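Side-chain contacts in glucokinase (Thermus thermophilus, PDB 3VOV), which phosphorylates glucose and probably other hexoses at the expense of ATP, as a zinc-containing sugar kinase of the ROK family: residues B[46-49]-B[50-54]; B[103-106]-B[107-111]; B[169-173]-B[174-178]; B[200-203]-B[204-207]; B[228-231]-B[232-236]. One frame throughout, in Å; residues are numbered along the deposited sequence.

Contact 1: B[46-49]-B[50-54]; sequences AAER and AEREA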
loop_
_atom_site.group_PDB
_atom_site.type_symbol
_atom_site.label_atom_id
_atom_site.label_comp_id
_atom_site.label_asym_id
_atom_site.label_seq_id
_atom_site.Cartn_x
_atom_site.Cartn_y
_atom_site.Cartn_z
ATOM N N ALA B 46 -38.649 23.332 -20.133
ATOM C CA ALA B 46 -37.943 22.414 -21.052
ATOM C C ALA B 46 -38.778 21.173 -21.211
ATOM O O ALA B 46 -38.913 20.669 -22.346
ATOM C CB ALA B 46 -36.497 22.065 -20.565
ATOM N N ALA B 47 -39.356 20.695 -20.098
ATOM C CA ALA B 47 -40.307 19.589 -20.151
ATOM C C ALA B 47 -41.453 19.871 -21.137
ATOM O O ALA B 47 -41.723 19.065 -22.042
ATOM C CB ALA B 47 -40.843 19.262 -18.740
ATOM N N GLU B 48 -42.108 21.037 -20.971
ATOM C CA GLU B 48 -43.265 21.402 -21.820
ATOM C C GLU B 48 -42.866 21.474 -23.285
ATOM O O GLU B 48 -43.574 20.941 -24.165
ATOM C CB GLU B 48 -43.909 22.722 -21.370
ATOM C CG GLU B 48 -45.422 22.555 -21.109
ATOM C CD GLU B 48 -46.380 23.215 -22.147
ATOM O OE1 GLU B 48 -46.189 23.083 -23.394
ATOM O OE2 GLU B 48 -47.368 23.858 -21.685
ATOM N N ARG B 49 -41.732 22.120 -23.544
ATOM C CA ARG B 49 -41.213 22.189 -24.896
ATOM C C ARG B 49 -40.975 20.815 -25.532
ATOM O O ARG B 49 -41.349 20.582 -26.701
ATOM C CB ARG B 49 -39.968 23.081 -24.972
ATOM C CG ARG B 49 -39.501 23.283 -26.395
ATOM C CD ARG B 49 -38.397 24.307 -26.505
ATOM N NE ARG B 49 -37.589 23.992 -27.672
ATOM C CZ ARG B 49 -36.386 24.495 -27.932
ATOM N NH1 ARG B 49 -35.815 25.375 -27.103
ATOM N NH2 ARG B 49 -35.747 24.093 -29.032
ATOM N N ALA B 50 -40.366 19.903 -24.776
ATOM C CA ALA B 50 -40.128 18.542 -25.268
ATOM C C ALA B 50 -41.457 17.862 -25.607
ATOM O O ALA B 50 -41.568 17.091 -26.569
ATOM C CB ALA B 50 -39.374 17.717 -24.182
ATOM N N GLU B 51 -42.462 18.136 -24.791
ATOM C CA GLU B 51 -43.760 17.546 -24.990
ATOM C C GLU B 51 -44.456 18.152 -26.215
ATOM O O GLU B 51 -45.122 17.440 -26.954
ATOM C CB GLU B 51 -44.574 17.718 -23.737
ATOM C CG GLU B 51 -44.231 16.658 -22.676
ATOM C CD GLU B 51 -45.068 16.812 -21.433
ATOM O OE1 GLU B 51 -45.316 17.960 -21.025
ATOM O OE2 GLU B 51 -45.480 15.791 -20.850
ATOM N N ARG B 52 -44.288 19.454 -26.435
ATOM C CA ARG B 52 -44.811 20.105 -27.656
ATOM C C ARG B 52 -44.113 19.562 -28.903
ATOM O O ARG B 52 -44.756 19.276 -29.923
ATOM C CB ARG B 52 -44.634 21.627 -27.600
ATOM C CG ARG B 52 -45.516 22.286 -26.566
ATOM C CD ARG B 52 -45.590 23.796 -26.774
ATOM N NE ARG B 52 -44.305 24.483 -26.577
ATOM C CZ ARG B 52 -43.857 24.928 -25.407
ATOM N NH1 ARG B 52 -44.577 24.754 -24.302
ATOM N NH2 ARG B 52 -42.684 25.546 -25.340
ATOM N N GLU B 53 -42.793 19.397 -28.811
ATOM C CA GLU B 53 -42.036 18.857 -29.940
ATOM C C GLU B 53 -42.286 17.392 -30.246
ATOM O O GLU B 53 -42.140 16.963 -31.397
ATOM C CB GLU B 53 -40.566 19.087 -29.757
ATOM C CG GLU B 53 -40.193 20.484 -30.027
ATOM C CD GLU B 53 -38.708 20.700 -29.959
ATOM O OE1 GLU B 53 -37.936 19.738 -30.201
ATOM O OE2 GLU B 53 -38.320 21.854 -29.673
ATOM N N ALA B 54 -42.633 16.613 -29.240
ATOM C CA ALA B 54 -42.958 15.221 -29.484
ATOM C C ALA B 54 -44.431 15.046 -29.848
ATOM O O ALA B 54 -44.824 13.995 -30.364
ATOM C CB ALA B 54 -42.618 14.358 -28.273
#
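Arg49 and Glu53, one helical turn apart, run side by side with their ends pointing the same way. Arg49 NE gives a nearly straight bond to Glu53 OE2 (3.0 Å, 167° at the hydrogen), and the oxygen lies at the guanidinium edge, almost in its plane. A weaker contribution comes from Arg49 NH2, 3.5 Å from Glu53 OE2. With CG anti to the backbone N (chi1 -174°) and the chain extended as far as NE, Arg49 reaches out from the helix, and NE comes beside the Glu53 carboxylate. The second pair, Glu48 and Arg52, is also spaced i to i+4. Arg52 bends at chi3, which folds its guanidinium back so that one face lies above Arg49 CA and Glu48 C; NH2 of Arg52 rests 3.7 Å from Arg49 CB. A salt bridge joins Glu48 OE1 to Arg52 NH1, but the modelled 2.5 Å is very short and its exact length is doubtful. Glu51 looks elsewhere, its OE2 held by Arg100 and the Gly58 amide; an alanine here would probably leave the Arg100 charge without its mate and the Gly58 N-H without its acceptor. Both ion pairs decorate the exposed side of helix 36-54, whereas Ala46 packs on strand 12-18, Ala47 on strand 3-8, and the Arg49 and Glu53 chains reach the edge strand 27-30.

Contact 2: B[103-106]-B[107-111]; sequences FLEN and DANAA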
loop_
_atom_site.group_PDB
_atom_site.type_symbol
_atom_site.label_atom_id
_atom_site.label_comp_id
_atom_site.label_asym_id
_atom_site.label_seq_id
_atom_site.Cartn_x
_atom_site.Cartn_y
_atom_site.Cartn_z
ATOM N N PHE B 103 -39.480 11.698 -10.522
ATOM C CA PHE B 103 -38.579 10.700 -9.959
ATOM C C PHE B 103 -37.127 11.166 -10.142
ATOM O O PHE B 103 -36.670 11.387 -11.261
ATOM C CB PHE B 103 -38.830 9.329 -10.634
ATOM C CG PHE B 103 -40.234 8.785 -10.411
ATOM C CD1 PHE B 103 -40.545 8.113 -9.233
ATOM C CD2 PHE B 103 -41.239 8.979 -11.367
ATOM C CE1 PHE B 103 -41.843 7.616 -9.008
ATOM C CE2 PHE B 103 -42.551 8.492 -11.164
ATOM C CZ PHE B 103 -42.850 7.797 -9.984
ATOM N N LEU B 104 -36.417 11.348 -9.032
ATOM C CA LEU B 104 -35.057 11.865 -9.037
ATOM C C LEU B 104 -34.042 10.731 -9.160
ATOM O O LEU B 104 -34.256 9.646 -8.630
ATOM C CB LEU B 104 -34.768 12.497 -7.684
ATOM C CG LEU B 104 -35.564 13.707 -7.238
ATOM C CD1 LEU B 104 -34.779 14.357 -6.085
ATOM C CD2 LEU B 104 -35.752 14.696 -8.360
ATOM N N GLU B 105 -32.916 11.002 -9.801
ATOM C CA GLU B 105 -31.871 10.007 -9.846
ATOM C C GLU B 105 -30.530 10.726 -9.958
ATOM O O GLU B 105 -30.439 11.819 -10.526
ATOM C CB GLU B 105 -32.101 9.041 -11.008
ATOM C CG GLU B 105 -31.071 7.847 -11.100
ATOM C CD GLU B 105 -31.002 7.040 -9.824
ATOM O OE1 GLU B 105 -30.260 7.443 -8.879
ATOM O OE2 GLU B 105 -31.676 5.990 -9.767
ATOM N N ASN B 106 -29.511 10.140 -9.352
ATOM C CA ASN B 106 -28.143 10.633 -9.478
ATOM C C ASN B 106 -27.695 10.423 -10.941
ATOM O O ASN B 106 -28.036 9.411 -11.567
ATOM C CB ASN B 106 -27.282 9.856 -8.470
ATOM C CG ASN B 106 -25.862 9.744 -8.893
ATOM O OD1 ASN B 106 -25.104 10.727 -8.823
ATOM N ND2 ASN B 106 -25.460 8.560 -9.314
ATOM N N ASP B 107 -26.931 11.363 -11.487
ATOM C CA ASP B 107 -26.549 11.313 -12.905
ATOM C C ASP B 107 -25.759 10.076 -13.315
ATOM O O ASP B 107 -25.979 9.551 -14.395
ATOM C CB ASP B 107 -25.810 12.576 -13.324
ATOM C CG ASP B 107 -24.494 12.791 -12.551
ATOM O OD1 ASP B 107 -24.210 12.185 -11.504
ATOM O OD2 ASP B 107 -23.712 13.547 -13.071
ATOM N N ALA B 108 -24.853 9.607 -12.450
ATOM C CA ALA B 108 -24.075 8.399 -12.718
ATOM C C ALA B 108 -24.933 7.131 -12.646
ATOM O O ALA B 108 -24.802 6.237 -13.511
ATOM C CB ALA B 108 -22.860 8.334 -11.762
ATOM N N ASN B 109 -25.847 7.054 -11.662
ATOM C CA ASN B 109 -26.847 5.952 -11.607
ATOM C C ASN B 109 -27.704 5.954 -12.890
ATOM O O ASN B 109 -27.985 4.903 -13.479
ATOM C CB ASN B 109 -27.821 6.094 -10.423
ATOM C CG ASN B 109 -27.190 5.754 -9.078
ATOM O OD1 ASN B 109 -26.124 5.179 -9.012
ATOM N ND2 ASN B 109 -27.865 6.132 -8.000
ATOM N N ALA B 110 -28.154 7.135 -13.274
ATOM C CA ALA B 110 -28.914 7.297 -14.520
ATOM C C ALA B 110 -28.166 6.818 -15.811
ATOM O O ALA B 110 -28.735 6.064 -16.630
ATOM C CB ALA B 110 -29.382 8.759 -14.639
ATOM N N ALA B 111 -26.907 7.239 -15.991
ATOM C CA ALA B 111 -26.122 6.724 -17.100
ATOM C C ALA B 111 -25.997 5.207 -17.013
ATOM O O ALA B 111 -26.106 4.509 -18.026
ATOM C CB ALA B 111 -24.713 7.415 -17.214
#
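Glu105, near the end of strand 102-106, and Asn109, in the first turn of helix 107-118, form the close-packed half of this junction. Asn109 ND2 donates to Glu105 OE1 at 2.9 Å with 161° at the hydrogen; the oxygen lies in the amide plane, yet the donor reaches it from above the carboxylate plane, and the two flat groups stand 85° apart. The same OE1 takes the Asn106 N-H on its anti lone pair (2.8 Å), so two donors grip one oxygen, while OE2 is paired with Arg148. Glu105 reaches this position with CG anti to its own N and a bend at chi2, which also lays CG 3.8 Å from Asn109 CB. Strand and helix axes meet almost perpendicularly, at 94°, in the N-terminal half of an actin-like ATPase fold, where the last strand of the mixed sheet passes straight into a helix. Asn106 occupies the N-cap, and its carbonyl O starts the helical bonding by accepting from Ala110 N at 2.8 Å. Ala110 CB closes this inner side against Glu105 CG at 4.0 Å. The opposite character belongs to Asp107 and Ala108, which are only partly covered. Asp107 CB points away from the strand, its carboxylate making a weak, bent bond from Ala108 N to OD1 (2.8 Å), and its side chain touches Pro66.

Contact 3: B[169-173]-B[174-178]; sequences CGCGL and EGCLE. With ZN (zinc ion), chain G.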
loop_
_atom_site.group_PDB
_atom_site.type_symbol
_atom_site.label_atom_id
_atom_site.label_comp_id
_atom_site.label_asym_id
_atom_site.label_seq_id
_atom_site.Cartn_x
_atom_site.Cartn_y
_atom_site.Cartn_z
ATOM N N CYS B 169 -8.976 12.320 -0.426
ATOM C CA CYS B 169 -10.088 12.388 -1.366
ATOM C C CYS B 169 -11.022 13.542 -1.007
ATOM O O CYS B 169 -11.096 13.932 0.167
ATOM C CB CYS B 169 -10.925 11.094 -1.288
ATOM S SG CYS B 169 -12.264 10.960 -2.563
ATOM N N GLY B 170 -11.763 14.060 -1.987
ATOM C CA GLY B 170 -12.758 15.110 -1.662
ATOM C C GLY B 170 -13.849 14.627 -0.716
ATOM O O GLY B 170 -14.453 15.436 0.005
ATOM N N CYS B 171 -14.087 13.310 -0.673
ATOM C CA CYS B 171 -15.143 12.770 0.230
ATOM C C CYS B 171 -14.810 12.793 1.735
ATOM O O CYS B 171 -15.709 12.747 2.566
ATOM C CB CYS B 171 -15.577 11.376 -0.207
ATOM S SG CYS B 171 -14.493 10.069 0.407
ATOM N N GLY B 172 -13.521 12.886 2.083
ATOM C CA GLY B 172 -13.115 12.937 3.465
ATOM C C GLY B 172 -12.219 11.754 3.828
ATOM O O GLY B 172 -11.694 11.665 4.972
ATOM N N LEU B 173 -12.058 10.841 2.864
ATOM C CA LEU B 173 -11.187 9.689 3.046
ATOM C C LEU B 173 -9.855 9.833 2.307
ATOM O O LEU B 173 -9.433 10.937 1.976
ATOM C CB LEU B 173 -11.909 8.393 2.618
ATOM C CG LEU B 173 -13.295 8.167 3.236
ATOM C CD1 LEU B 173 -13.973 6.938 2.621
ATOM C CD2 LEU B 173 -13.227 8.115 4.776
ATOM N N GLU B 174 -9.190 8.716 2.039
ATOM C CA GLU B 174 -7.941 8.805 1.262
ATOM C C GLU B 174 -7.800 7.497 0.492
ATOM O O GLU B 174 -8.292 6.482 0.936
ATOM C CB GLU B 174 -6.734 9.030 2.201
ATOM C CG GLU B 174 -5.951 7.743 2.609
ATOM C CD GLU B 174 -6.660 6.899 3.666
ATOM O OE1 GLU B 174 -7.650 7.363 4.323
ATOM O OE2 GLU B 174 -6.199 5.758 3.878
ATOM N N GLY B 175 -7.144 7.522 -0.656
ATOM C CA GLY B 175 -6.929 6.285 -1.392
ATOM C C GLY B 175 -8.150 5.715 -2.087
ATOM O O GLY B 175 -8.135 4.540 -2.461
ATOM N N CYS B 176 -9.223 6.527 -2.206
ATOM C CA CYS B 176 -10.432 6.174 -2.945
ATOM C C CYS B 176 -10.064 6.026 -4.394
ATOM O O CYS B 176 -9.154 6.703 -4.879
ATOM C CB CYS B 176 -11.479 7.302 -2.799
ATOM S SG CYS B 176 -12.159 7.350 -1.180
ATOM N N LEU B 177 -10.801 5.198 -5.129
ATOM C CA LEU B 177 -10.577 5.122 -6.559
ATOM C C LEU B 177 -10.606 6.530 -7.193
ATOM O O LEU B 177 -9.741 6.874 -8.013
ATOM C CB LEU B 177 -11.634 4.200 -7.192
ATOM C CG LEU B 177 -11.643 4.056 -8.712
ATOM C CD1 LEU B 177 -10.270 3.660 -9.279
ATOM C CD2 LEU B 177 -12.752 3.033 -9.144
ATOM N N GLU B 178 -11.586 7.356 -6.788
ATOM C CA GLU B 178 -11.659 8.713 -7.344
ATOM C C GLU B 178 -10.362 9.471 -7.138
ATOM O O GLU B 178 -9.827 10.114 -8.047
ATOM C CB GLU B 178 -12.794 9.514 -6.681
ATOM C CG GLU B 178 -12.814 10.949 -7.195
ATOM C CD GLU B 178 -14.137 11.644 -6.898
ATOM O OE1 GLU B 178 -15.078 11.438 -7.681
ATOM O OE2 GLU B 178 -14.236 12.365 -5.875
HETATM ZN ZN ZN G . -13.491 9.356 -1.554
HETATM O O HOH W 1 -12.027 13.670 -4.889
#
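Cys169, Cys171 and Cys176 converge on one zinc ion, in the Cys-X-Cys-Gly-X-X-Gly-Cys-X-Glu sequence pattern that marks the ROK family. Metal bonds come first: SG of Cys169 and SG of Cys171 each lie 2.3 Å from the zinc, SG of Cys176 lies 2.4 Å from it, and His159 ND1 completes the four ligands. Two neighbouring sulfurs reach the ion by different rotations: that of Cys169 is anti to its backbone N (chi1 -173°), whereas that of Cys171 sits between N and the carbonyl carbon (chi1 83°). Hydrogen bonds to sulfur form a second group. Cys171 N points almost straight at Cys169 SG (3.5 Å, 175°), and a weak bond runs from Leu173 N to Cys171 SG; both would be expected to draw some negative charge off the thiolates. Backbone bonds shape the loop: a type I turn runs from Cys169 to Gly172, and just beyond it Cys169 N bonds Leu173 O at 2.8 Å. Packing is carried by sulfur against carbon, with Cys169 SG 3.7 Å from Cys176 CB and Leu173 CB 3.9 Å from Cys176 SG. At the subunit interfaces, Glu174 OE1 forms a salt bridge with Arg216 of the second subunit and OE2 a hydrogen bond with Tyr266 of the third. Further hydrogen bonds hold Glu178, which touches His159: its OE1 accepts from Ile136 N, while its OE2 accepts from a water (2.7 Å) that in turn accepts from Gly170 N.

Contact 4: B[200-203]-B[204-207]; sequences TREL and FRLF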
loop_
_atom_site.group_PDB
_atom_site.type_symbol
_atom_site.label_atom_id
_atom_site.label_comp_id
_atom_site.label_asym_id
_atom_site.label_seq_id
_atom_site.Cartn_x
_atom_site.Cartn_y
_atom_site.Cartn_z
ATOM N N THR B 200 -5.550 17.376 -18.250
ATOM C CA THR B 200 -5.591 16.043 -18.858
ATOM C C THR B 200 -5.247 16.070 -20.356
ATOM O O THR B 200 -4.618 15.128 -20.857
ATOM C CB THR B 200 -6.958 15.368 -18.714
ATOM O OG1 THR B 200 -7.940 16.205 -19.319
ATOM C CG2 THR B 200 -7.316 15.144 -17.231
ATOM N N ARG B 201 -5.680 17.119 -21.081
ATOM C CA ARG B 201 -5.204 17.293 -22.473
ATOM C C ARG B 201 -3.682 17.322 -22.608
ATOM O O ARG B 201 -3.153 16.590 -23.408
ATOM C CB ARG B 201 -5.815 18.510 -23.175
ATOM C CG ARG B 201 -7.148 18.184 -23.799
ATOM C CD ARG B 201 -8.252 19.151 -23.388
ATOM N NE ARG B 201 -8.144 20.447 -24.056
ATOM C CZ ARG B 201 -8.112 21.639 -23.446
ATOM N NH1 ARG B 201 -8.167 21.763 -22.113
ATOM N NH2 ARG B 201 -8.022 22.724 -24.194
ATOM N N GLU B 202 -3.006 18.178 -21.835
ATOM C CA GLU B 202 -1.545 18.294 -21.867
ATOM C C GLU B 202 -0.933 16.959 -21.373
ATOM O O GLU B 202 -0.000 16.425 -21.999
ATOM C CB GLU B 202 -1.108 19.538 -21.057
ATOM C CG GLU B 202 0.383 19.713 -20.631
ATOM C CD GLU B 202 1.338 20.086 -21.748
ATOM O OE1 GLU B 202 0.935 20.209 -22.937
ATOM O OE2 GLU B 202 2.537 20.257 -21.441
ATOM N N LEU B 203 -1.486 16.386 -20.303
ATOM C CA LEU B 203 -1.015 15.081 -19.807
ATOM C C LEU B 203 -1.065 13.999 -20.895
ATOM O O LEU B 203 -0.088 13.270 -21.092
ATOM C CB LEU B 203 -1.780 14.623 -18.538
ATOM C CG LEU B 203 -1.397 13.233 -17.979
ATOM C CD1 LEU B 203 0.082 13.176 -17.527
ATOM C CD2 LEU B 203 -2.373 12.789 -16.842
ATOM N N PHE B 204 -2.177 13.902 -21.624
ATOM C CA PHE B 204 -2.288 12.862 -22.648
ATOM C C PHE B 204 -1.369 13.127 -23.889
ATOM O O PHE B 204 -0.904 12.194 -24.537
ATOM C CB PHE B 204 -3.746 12.646 -23.086
ATOM C CG PHE B 204 -4.660 12.062 -22.014
ATOM C CD1 PHE B 204 -6.042 12.211 -22.122
ATOM C CD2 PHE B 204 -4.151 11.326 -20.921
ATOM C CE1 PHE B 204 -6.912 11.679 -21.140
ATOM C CE2 PHE B 204 -5.008 10.797 -19.945
ATOM C CZ PHE B 204 -6.398 10.965 -20.062
ATOM N N ARG B 205 -1.120 14.393 -24.210
ATOM C CA ARG B 205 -0.147 14.742 -25.269
ATOM C C ARG B 205 1.252 14.276 -24.845
ATOM O O ARG B 205 1.944 13.595 -25.602
ATOM C CB ARG B 205 -0.152 16.270 -25.515
ATOM C CG ARG B 205 1.094 16.811 -26.271
ATOM C CD ARG B 205 1.184 18.348 -26.345
ATOM N NE ARG B 205 1.901 18.924 -25.202
ATOM C CZ ARG B 205 3.200 18.762 -24.939
ATOM N NH1 ARG B 205 3.982 18.010 -25.719
ATOM N NH2 ARG B 205 3.727 19.361 -23.873
ATOM N N LEU B 206 1.647 14.625 -23.619
ATOM C CA LEU B 206 2.911 14.169 -23.056
ATOM C C LEU B 206 3.053 12.644 -23.081
ATOM O O LEU B 206 4.117 12.104 -23.433
ATOM C CB LEU B 206 3.080 14.711 -21.637
ATOM C CG LEU B 206 3.442 16.193 -21.475
ATOM C CD1 LEU B 206 3.161 16.639 -20.071
ATOM C CD2 LEU B 206 4.926 16.438 -21.884
ATOM N N PHE B 207 1.970 11.958 -22.719
ATOM C CA PHE B 207 1.910 10.501 -22.778
ATOM C C PHE B 207 2.162 9.973 -24.207
ATOM O O PHE B 207 3.044 9.101 -24.449
ATOM C CB PHE B 207 0.558 9.997 -22.237
ATOM C CG PHE B 207 0.416 8.483 -22.252
ATOM C CD1 PHE B 207 0.711 7.733 -21.124
ATOM C CD2 PHE B 207 -0.005 7.818 -23.391
ATOM C CE1 PHE B 207 0.562 6.354 -21.108
ATOM C CE2 PHE B 207 -0.135 6.425 -23.400
ATOM C CZ PHE B 207 0.162 5.689 -22.234
#
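Glu202 and Arg205 lie side by side and point the same way, the arginine gripping the carboxylate side-on. Arg205 NE donates to Glu202 OE1 at 2.8 Å and NH2 to OE2 at 2.9 Å, one nitrogen to each oxygen. The fit is skewed, not flat: the planes stand 50° apart, so OE1 lies near the guanidinium plane while NE comes from above the carboxylate plane. A bend at chi2 in Glu202 (73°) and another at chi3 in Arg205 bring the two ends together. Glu202 OE2 also takes a salt bridge from Arg196. A glutamine in place of Glu202 would probably leave both arginines without the negative charge they share and let the guanidinium of Arg205 turn more freely. Leu206 crosses the acid at an angle, CD1 3.9 Å from Glu202 OE2. Elsewhere on the helix, the Thr200 carbonyl oxygen lies over one face of the Phe204 ring, with CG 3.3 Å from Thr200 O, the same oxygen that accepts Phe204 N. Leu203, buried, packs on helices 183-194 and 212-236. An i to i+3 ion pair on the outer side and a buried leucine against the neighbouring helices are what an amphipathic surface helix, here 200-208, characteristically combines.

Contact 5: B[228-231]-B[232-236]; sequences GLAS and LVKAF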
loop_
_atom_site.group_PDB
_atom_site.type_symbol
_atom_site.label_atom_id
_atom_site.label_comp_id
_atom_site.label_asym_id
_atom_site.label_seq_id
_atom_site.Cartn_x
_atom_site.Cartn_y
_atom_site.Cartn_z
ATOM N N GLY B 228 -9.971 -1.661 -9.298
ATOM C CA GLY B 228 -11.207 -1.314 -8.571
ATOM C C GLY B 228 -12.415 -2.024 -9.180
ATOM O O GLY B 228 -13.258 -2.543 -8.472
ATOM N N LEU B 229 -12.459 -2.104 -10.499
ATOM C CA LEU B 229 -13.537 -2.823 -11.201
ATOM C C LEU B 229 -13.471 -4.336 -10.930
ATOM O O LEU B 229 -14.487 -4.961 -10.656
ATOM C CB LEU B 229 -13.468 -2.527 -12.695
ATOM C CG LEU B 229 -13.832 -1.080 -13.138
ATOM C CD1 LEU B 229 -13.541 -0.926 -14.631
ATOM C CD2 LEU B 229 -15.333 -0.755 -12.815
ATOM N N ALA B 230 -12.267 -4.914 -10.935
ATOM C CA ALA B 230 -12.141 -6.357 -10.623
ATOM C C ALA B 230 -12.640 -6.641 -9.207
ATOM O O ALA B 230 -13.247 -7.672 -8.956
ATOM C CB ALA B 230 -10.664 -6.829 -10.769
ATOM N N SER B 231 -12.323 -5.744 -8.278
ATOM C CA SER B 231 -12.680 -5.887 -6.872
ATOM C C SER B 231 -14.224 -5.827 -6.716
ATOM O O SER B 231 -14.864 -6.650 -6.017
ATOM C CB SER B 231 -11.989 -4.751 -6.096
ATOM O OG SER B 231 -11.713 -5.091 -4.767
ATOM N N LEU B 232 -14.832 -4.893 -7.438
ATOM C CA LEU B 232 -16.308 -4.760 -7.509
ATOM C C LEU B 232 -16.989 -5.994 -8.088
ATOM O O LEU B 232 -18.100 -6.321 -7.719
ATOM C CB LEU B 232 -16.702 -3.487 -8.305
ATOM C CG LEU B 232 -16.425 -2.198 -7.492
ATOM C CD1 LEU B 232 -16.406 -0.918 -8.357
ATOM C CD2 LEU B 232 -17.459 -2.071 -6.322
ATOM N N VAL B 233 -16.320 -6.701 -8.989
ATOM C CA VAL B 233 -16.864 -7.966 -9.504
ATOM C C VAL B 233 -17.035 -9.000 -8.381
ATOM O O VAL B 233 -17.985 -9.781 -8.383
ATOM C CB VAL B 233 -15.981 -8.520 -10.636
ATOM C CG1 VAL B 233 -16.340 -10.024 -10.954
ATOM C CG2 VAL B 233 -16.141 -7.634 -11.873
ATOM N N LYS B 234 -16.143 -8.980 -7.393
ATOM C CA LYS B 234 -16.253 -9.949 -6.293
ATOM C C LYS B 234 -17.491 -9.626 -5.439
ATOM O O LYS B 234 -18.112 -10.500 -4.837
ATOM C CB LYS B 234 -15.009 -9.887 -5.371
ATOM C CG LYS B 234 -13.639 -9.873 -6.079
ATOM C CD LYS B 234 -13.407 -11.097 -6.895
ATOM C CE LYS B 234 -11.931 -11.145 -7.342
ATOM N NZ LYS B 234 -11.396 -9.863 -7.943
ATOM N N ALA B 235 -17.816 -8.346 -5.325
ATOM C CA ALA B 235 -18.942 -7.999 -4.503
ATOM C C ALA B 235 -20.245 -8.255 -5.288
ATOM O O ALA B 235 -21.186 -8.826 -4.734
ATOM C CB ALA B 235 -18.834 -6.554 -4.071
ATOM N N PHE B 236 -20.286 -7.864 -6.575
ATOM C CA PHE B 236 -21.539 -7.852 -7.318
ATOM C C PHE B 236 -21.737 -8.970 -8.337
ATOM O O PHE B 236 -22.889 -9.317 -8.601
ATOM C CB PHE B 236 -21.728 -6.496 -8.033
ATOM C CG PHE B 236 -21.932 -5.345 -7.111
ATOM C CD1 PHE B 236 -23.188 -5.091 -6.553
ATOM C CD2 PHE B 236 -20.872 -4.473 -6.811
ATOM C CE1 PHE B 236 -23.391 -3.995 -5.706
ATOM C CE2 PHE B 236 -21.069 -3.379 -5.956
ATOM C CZ PHE B 236 -22.322 -3.145 -5.396
#
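Lys234 folds back over Ala230, and its ammonium group settles on a main-chain oxygen. Lys234 NZ lies 3.0 Å from Ala230 O and approaches from above the carbonyl plane, 68° out of it, instead of along a lone pair. Bends at chi2 (-61°) and chi4 bring NZ round to that oxygen. It has further partners in Tyr266 O and, by a cation-pi contact, the ring of Trp270. Ala230 O would normally serve the backbone N-H four residues on; instead, Lys234 N donates to Ser231 O (3.0 Å, 132°), a tighter i to i+3 turn near the end of helix 212-236. Ser231 O also receives Ala235 N, weakly, at 3.5 Å. Upstream, the regular pattern holds: Leu232 N bonds Gly228 O at 3.0 Å, and Val233 N bonds Leu229 O at the same length, with a weak second partner in Ala230 O. Ser231 OG faces outwards to the third subunit, where Thr161 N is its partner. The apolar side packs inwards, Leu229 and Leu232 on strand 127-132 and Val233 on strand 240-244, and the ring of Phe236 meets Phe236 of the third subunit. Two carbonyl dipoles and an indole offset part of the cost of burying the ammonium charge, and with no carboxylate among the partners named its protonated state is probably less favoured than at the surface.

Contacts 1 and 2 belong to the sheet around strands 3-8 and 102-106, whereas contacts 3, 4 and 5 lie in the other half of the chain, with contact 1 about 40 Å from each of them, centre to centre. Contact 2 is the most central, and the side chain of Asn106 is about 14 Å from the zinc ion held by contact 3. Helices 200-208 and 212-236, carrying contacts 4 and 5, follow each other, with nearest atoms about 15 Å apart. Contacts 3 and 5 both meet the third subunit reciprocally: Leu173 packs on its Tyr266, while Lys234 packs on its Leu173, placing Lys234 about 6 Å from a zinc ion other than that of its own chain.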